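Local coordinates for putative hydrolase (Chloroflexus aurantiacus J-10-fl, PDB 3CMN), which is a putative hydrolase of the zincin-like metallopeptidase family, probably a zinc-dependent peptidase, though neither its substrate nor its activity is established, at residues V88-S91 with Q92-R95; T200-R203 with E204-Q208. One frame throughout, in Å; residues are numbered along the deposited sequence.

Interaction 1 of 2, residues V88-S91 with Q92-R95; sequences VSFS and QLFR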
ATOM      1  N   VAL A  88     -11.533  12.181  -5.160  1.00 32.19           N
ATOM      2  CA  VAL A  88     -11.552  13.262  -4.177  1.00 30.98           C
ATOM      3  C   VAL A  88     -10.335  13.138  -3.264  1.00 32.63           C
ATOM      4  O   VAL A  88      -9.615  14.106  -3.037  1.00 32.55           O
ATOM      5  CB  VAL A  88     -12.839  13.239  -3.323  1.00 30.82           C
ATOM      6  CG1 VAL A  88     -12.759  14.312  -2.240  1.00 28.42           C
ATOM      7  CG2 VAL A  88     -14.060  13.488  -4.205  1.00 28.19           C
ATOM      8  N   SER A  89     -10.110  11.940  -2.745  1.00 33.93           N
ATOM      9  CA  SER A  89      -8.966  11.689  -1.874  1.00 35.31           C
ATOM     10  C   SER A  89      -7.682  12.045  -2.611  1.00 35.68           C
ATOM     11  O   SER A  89      -6.737  12.575  -2.025  1.00 36.41           O
ATOM     12  CB  SER A  89      -8.929  10.213  -1.481  1.00 36.76           C
ATOM     13  OG  SER A  89     -10.215   9.788  -1.077  1.00 40.13           O
ATOM     14  N   PHE A  90      -7.658  11.737  -3.904  1.00 35.07           N
ATOM     15  CA  PHE A  90      -6.505  12.021  -4.742  1.00 33.26           C
ATOM     16  C   PHE A  90      -6.282  13.533  -4.843  1.00 32.98           C
ATOM     17  O   PHE A  90      -5.207  14.030  -4.540  1.00 31.64           O
ATOM     18  CB  PHE A  90      -6.719  11.448  -6.141  1.00 33.47           C
ATOM     19  CG  PHE A  90      -5.487  11.452  -6.986  1.00 32.68           C
ATOM     20  CD1 PHE A  90      -4.510  10.473  -6.820  1.00 34.20           C
ATOM     21  CD2 PHE A  90      -5.292  12.436  -7.944  1.00 33.41           C
ATOM     22  CE1 PHE A  90      -3.349  10.481  -7.607  1.00 35.39           C
ATOM     23  CE2 PHE A  90      -4.139  12.453  -8.732  1.00 33.47           C
ATOM     24  CZ  PHE A  90      -3.167  11.475  -8.564  1.00 33.09           C
ATOM     25  N   SER A  91      -7.301  14.261  -5.286  1.00 33.40           N
ATOM     26  CA  SER A  91      -7.176  15.705  -5.411  1.00 34.32           C
ATOM     27  C   SER A  91      -6.712  16.318  -4.096  1.00 35.99           C
ATOM     28  O   SER A  91      -5.845  17.188  -4.079  1.00 35.83           O
ATOM     29  CB  SER A  91      -8.507  16.321  -5.829  1.00 30.77           C
ATOM     30  OG  SER A  91      -9.523  16.008  -4.899  1.00 31.44           O
ATOM     31  N   GLN A  92      -7.273  15.846  -2.989  1.00 37.99           N
ATOM     32  CA  GLN A  92      -6.904  16.366  -1.674  1.00 41.27           C
ATOM     33  C   GLN A  92      -5.424  16.246  -1.334  1.00 40.36           C
ATOM     34  O   GLN A  92      -4.917  16.964  -0.471  1.00 41.96           O
ATOM     35  CB  GLN A  92      -7.757  15.714  -0.594  1.00 42.94           C
ATOM     36  CG  GLN A  92      -8.931  16.592  -0.244  1.00 48.65           C
ATOM     37  CD  GLN A  92     -10.076  15.837   0.356  1.00 50.85           C
ATOM     38  OE1 GLN A  92      -9.905  15.077   1.307  1.00 53.66           O
ATOM     39  NE2 GLN A  92     -11.264  16.046  -0.192  1.00 50.85           N
ATOM     40  N   LEU A  93      -4.732  15.342  -2.011  1.00 39.31           N
ATOM     41  CA  LEU A  93      -3.303  15.190  -1.794  1.00 39.19           C
ATOM     42  C   LEU A  93      -2.625  16.437  -2.340  1.00 39.06           C
ATOM     43  O   LEU A  93      -1.451  16.673  -2.090  1.00 39.99           O
ATOM     44  CB  LEU A  93      -2.766  13.965  -2.538  1.00 37.10           C
ATOM     45  CG  LEU A  93      -3.323  12.594  -2.158  1.00 37.16           C
ATOM     46  CD1 LEU A  93      -2.677  11.546  -3.051  1.00 34.38           C
ATOM     47  CD2 LEU A  93      -3.031  12.297  -0.684  1.00 36.27           C
ATOM     48  N   PHE A  94      -3.374  17.226  -3.102  1.00 41.89           N
ATOM     49  CA  PHE A  94      -2.851  18.453  -3.701  1.00 44.37           C
ATOM     50  C   PHE A  94      -3.252  19.723  -2.951  1.00 46.11           C
ATOM     51  O   PHE A  94      -2.893  20.820  -3.367  1.00 45.55           O
ATOM     52  CB  PHE A  94      -3.307  18.583  -5.161  1.00 42.17           C
ATOM     53  CG  PHE A  94      -2.755  17.523  -6.072  1.00 41.62           C
ATOM     54  CD1 PHE A  94      -3.416  16.306  -6.233  1.00 40.64           C
ATOM     55  CD2 PHE A  94      -1.588  17.751  -6.790  1.00 39.75           C
ATOM     56  CE1 PHE A  94      -2.923  15.336  -7.099  1.00 39.26           C
ATOM     57  CE2 PHE A  94      -1.085  16.794  -7.655  1.00 37.86           C
ATOM     58  CZ  PHE A  94      -1.756  15.583  -7.812  1.00 39.74           C
ATOM     59  N   ARG A  95      -4.002  19.583  -1.863  1.00 49.01           N
ATOM     60  CA  ARG A  95      -4.413  20.751  -1.090  1.00 52.54           C
ATOM     61  C   ARG A  95      -3.235  21.605  -0.604  1.00 53.54           C
ATOM     62  O   ARG A  95      -3.295  22.832  -0.652  1.00 53.50           O
ATOM     63  CB  ARG A  95      -5.287  20.333   0.096  1.00 54.69           C
ATOM     64  CG  ARG A  95      -6.669  19.834  -0.332  1.00 58.47           C
ATOM     65  CD  ARG A  95      -7.713  19.968   0.771  1.00 61.19           C
ATOM     66  NE  ARG A  95      -9.047  19.642   0.272  1.00 64.41           N
ATOM     67  CZ  ARG A  95     -10.184  20.005   0.866  1.00 65.66           C
ATOM     68  NH1 ARG A  95     -10.160  20.716   1.991  1.00 66.28           N
ATOM     69  NH2 ARG A  95     -11.352  19.656   0.339  1.00 65.00           N
TER

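Interaction 2 of 2, residues T200-R203 with E204-Q208; sequences TYFR and ELLEQ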
ATOM      1  N   THR A 200      -1.543   8.578  12.289  1.00 36.33           N
ATOM      2  CA  THR A 200      -1.304   9.855  12.947  1.00 36.05           C
ATOM      3  C   THR A 200       0.115  10.279  12.594  1.00 36.67           C
ATOM      4  O   THR A 200       0.354  11.411  12.162  1.00 38.33           O
ATOM      5  CB  THR A 200      -1.412   9.724  14.477  1.00 37.44           C
ATOM      6  OG1 THR A 200      -2.706   9.219  14.820  1.00 36.00           O
ATOM      7  CG2 THR A 200      -1.199  11.091  15.157  1.00 37.55           C
ATOM      8  N   TYR A 201       1.050   9.350  12.775  1.00 35.50           N
ATOM      9  CA  TYR A 201       2.455   9.583  12.486  1.00 34.42           C
ATOM     10  C   TYR A 201       2.685   9.842  11.003  1.00 35.38           C
ATOM     11  O   TYR A 201       3.549  10.644  10.629  1.00 35.85           O
ATOM     12  CB  TYR A 201       3.281   8.378  12.930  1.00 33.21           C
ATOM     13  CG  TYR A 201       4.746   8.469  12.572  1.00 31.76           C
ATOM     14  CD1 TYR A 201       5.544   9.513  13.054  1.00 30.55           C
ATOM     15  CD2 TYR A 201       5.340   7.509  11.755  1.00 31.02           C
ATOM     16  CE1 TYR A 201       6.897   9.593  12.729  1.00 30.46           C
ATOM     17  CE2 TYR A 201       6.688   7.580  11.426  1.00 32.23           C
ATOM     18  CZ  TYR A 201       7.466   8.623  11.916  1.00 32.40           C
ATOM     19  OH  TYR A 201       8.808   8.669  11.584  1.00 32.64           O
ATOM     20  N   PHE A 202       1.914   9.173  10.152  1.00 34.67           N
ATOM     21  CA  PHE A 202       2.063   9.368   8.716  1.00 35.62           C
ATOM     22  C   PHE A 202       1.517  10.751   8.368  1.00 36.14           C
ATOM     23  O   PHE A 202       2.106  11.485   7.574  1.00 35.48           O
ATOM     24  CB  PHE A 202       1.326   8.266   7.935  1.00 37.03           C
ATOM     25  CG  PHE A 202       1.600   8.282   6.449  1.00 38.98           C
ATOM     26  CD1 PHE A 202       2.864   8.628   5.953  1.00 40.22           C
ATOM     27  CD2 PHE A 202       0.602   7.946   5.541  1.00 40.80           C
ATOM     28  CE1 PHE A 202       3.121   8.636   4.576  1.00 39.41           C
ATOM     29  CE2 PHE A 202       0.849   7.950   4.153  1.00 41.50           C
ATOM     30  CZ  PHE A 202       2.107   8.296   3.676  1.00 40.53           C
ATOM     31  N   ARG A 203       0.400  11.125   8.978  1.00 38.63           N
ATOM     32  CA  ARG A 203      -0.150  12.444   8.707  1.00 41.37           C
ATOM     33  C   ARG A 203       0.811  13.500   9.243  1.00 41.85           C
ATOM     34  O   ARG A 203       0.945  14.568   8.659  1.00 43.43           O
ATOM     35  CB  ARG A 203      -1.537  12.612   9.332  1.00 42.22           C
ATOM     36  CG  ARG A 203      -2.660  12.264   8.381  1.00 47.21           C
ATOM     37  CD  ARG A 203      -4.029  12.645   8.946  1.00 52.26           C
ATOM     38  NE  ARG A 203      -4.557  11.657   9.885  1.00 54.84           N
ATOM     39  CZ  ARG A 203      -5.033  10.467   9.522  1.00 57.16           C
ATOM     40  NH1 ARG A 203      -5.058  10.109   8.236  1.00 58.19           N
ATOM     41  NH2 ARG A 203      -5.466   9.616  10.443  1.00 58.47           N
ATOM     42  N   GLU A 204       1.487  13.193  10.349  1.00 42.16           N
ATOM     43  CA  GLU A 204       2.451  14.124  10.933  1.00 42.56           C
ATOM     44  C   GLU A 204       3.570  14.390   9.934  1.00 41.68           C
ATOM     45  O   GLU A 204       3.894  15.539   9.650  1.00 42.93           O
ATOM     46  CB  GLU A 204       3.068  13.555  12.216  1.00 41.12           C
ATOM     47  CG  GLU A 204       2.136  13.486  13.412  1.00 43.55           C
ATOM     48  CD  GLU A 204       2.755  12.744  14.590  1.00 43.58           C
ATOM     49  OE1 GLU A 204       3.817  13.171  15.088  1.00 46.28           O
ATOM     50  OE2 GLU A 204       2.182  11.724  15.020  1.00 44.86           O
ATOM     51  N   LEU A 205       4.155  13.316   9.411  1.00 42.17           N
ATOM     52  CA  LEU A 205       5.256  13.416   8.452  1.00 41.60           C
ATOM     53  C   LEU A 205       4.903  14.233   7.222  1.00 41.39           C
ATOM     54  O   LEU A 205       5.751  14.922   6.661  1.00 41.16           O
ATOM     55  CB  LEU A 205       5.703  12.024   7.993  1.00 41.42           C
ATOM     56  CG  LEU A 205       6.187  11.018   9.033  1.00 40.69           C
ATOM     57  CD1 LEU A 205       6.740   9.780   8.332  1.00 40.07           C
ATOM     58  CD2 LEU A 205       7.261  11.662   9.885  1.00 41.55           C
ATOM     59  N   LEU A 206       3.653  14.136   6.790  1.00 42.62           N
ATOM     60  CA  LEU A 206       3.207  14.870   5.616  1.00 43.63           C
ATOM     61  C   LEU A 206       3.164  16.352   5.931  1.00 44.80           C
ATOM     62  O   LEU A 206       3.670  17.168   5.161  1.00 44.72           O
ATOM     63  CB  LEU A 206       1.833  14.381   5.180  1.00 42.19           C
ATOM     64  CG  LEU A 206       1.790  12.915   4.749  1.00 41.96           C
ATOM     65  CD1 LEU A 206       0.355  12.522   4.469  1.00 41.47           C
ATOM     66  CD2 LEU A 206       2.674  12.706   3.518  1.00 40.67           C
ATOM     67  N   GLU A 207       2.565  16.696   7.068  1.00 45.07           N
ATOM     68  CA  GLU A 207       2.492  18.092   7.485  1.00 46.60           C
ATOM     69  C   GLU A 207       3.903  18.663   7.545  1.00 46.54           C
ATOM     70  O   GLU A 207       4.162  19.750   7.046  1.00 46.18           O
ATOM     71  CB  GLU A 207       1.838  18.214   8.862  1.00 47.61           C
ATOM     72  CG  GLU A 207       0.404  17.712   8.940  1.00 50.53           C
ATOM     73  CD  GLU A 207      -0.575  18.604   8.203  1.00 53.92           C
ATOM     74  OE1 GLU A 207      -0.138  19.635   7.643  1.00 55.12           O
ATOM     75  OE2 GLU A 207      -1.782  18.279   8.188  1.00 53.96           O
ATOM     76  N   GLN A 208       4.812  17.910   8.155  1.00 47.88           N
ATOM     77  CA  GLN A 208       6.201  18.325   8.291  1.00 49.49           C
ATOM     78  C   GLN A 208       6.769  18.762   6.933  1.00 50.68           C
ATOM     79  O   GLN A 208       7.114  19.936   6.747  1.00 49.91           O
ATOM     80  CB  GLN A 208       7.027  17.170   8.861  1.00 50.42           C
ATOM     81  CG  GLN A 208       8.484  17.497   9.127  1.00 52.74           C
ATOM     82  CD  GLN A 208       8.716  18.128  10.492  1.00 54.76           C
ATOM     83  OE1 GLN A 208       8.583  17.468  11.527  1.00 54.13           O
ATOM     84  NE2 GLN A 208       9.069  19.411  10.499  1.00 55.47           N
TER

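Interaction 1 of 2, residues V88-S91 with Q92-R95
The carbonyl oxygen of Val88 is gripped by two donors from the last turn of helix 79-92. Gln92 N reaches Val88 O at 2.9 Å, in the ordinary i to i+4 manner. Ser91 OG comes in from the side, 2.7 Å from Val88 O, with its C=O...O angle bent to 117°. Serine suits this place: chi1 of 58° sets the hydroxyl between its own backbone N and carbonyl carbon, turned back along the helix, where a small polar side chain can use a main-chain acceptor. One residue on, the bonding shortens to i to i+3. Leu93 N bonds Phe90 O at 2.9 Å from above the carbonyl plane, and its bond to Ser89 O is weak. The chain leaves helix 79-92 here through a type I turn, Gln92 to Arg95, on its way to helix 95-102. On the buried flank the two phenylalanine rings meet obliquely, planes at 58°, with Phe90 CE2 3.5 Å from Phe94 CE1. Phe94 also brings its CD1 edge to Phe90 O, at 3.4 Å. Large flat side chains fit here because helices 120-135 and 283-307 supply Ile127 and Leu307 against both rings, and Trp20 meets them too. On the exposed flank, the Gln92 side chain lies along Val88, its amide NE2 beside Val88 CG1.

Interaction 2 of 2, residues T200-R203 with E204-Q208
Residues 200-203 and 204-208 are consecutive turns of helix 197-210, joined by regular i to i+4 bonds. Glu204 N donates to Thr200 O at 2.8 Å, and Leu205 N to Tyr201 O and Glu207 N to Arg203 O continue the series. Leu206 N bonds Phe202 O and adds a weak second bond to Arg203 O. Side chains four apart then pair along the helix. Tyr201 and Leu205 pack as ring and branch: Leu205 CG stands over one face of the Tyr201 ring, 4.0 Å from the centroid and 15° off the normal, a CH-pi contact. The tyrosine ring swings out beside the following turn because chi1 of 175° sets CG opposite the backbone N, and the branched leucine spreads its methyls over it, Leu205 CD2 lying 3.5 Å from Tyr201 CE1. The phenol suits a place that is buried yet has a polar neighbour, since Tyr201 OH hydrogen-bonds Arg256 NH1 of helix 248-279. Replacing the tyrosine by an alanine would probably leave Leu205 without the ring beneath it and Arg256 without its hydroxyl partner. Phe202 repeats the pattern more loosely with Leu206, whose CG lies over a ring face, and both also touch Leu146. On the exposed flank, Glu204 lies back along the helix, its OE2 3.4 Å from Thr200 CG2 and near the edge of the Tyr201 ring; charged and polar residues suit this water-facing side. Altogether this is a typical amphipathic helix, its aromatic and leucine side packed against helix 248-279 and the chain around Leu146 in a largely helical protein.

Both interactions are local, each partly buried, with an apolar flank and an exposed polar one. Their centres are 15 Å apart, and their nearest atoms, about 6 Å apart, do not touch. They serve different elements: interaction 1 ends helix 79-92 and faces helices 120-135 and 283-307, whereas interaction 2 lies within helix 197-210 and faces helix 248-279. The chemistry follows the place. At the helix end, bonding shifts to shorter spacing and a side-chain hydroxyl joins the backbone bonding; within the helix, the regular ladder persists and pairing passes from two aromatic rings to ring and leucine.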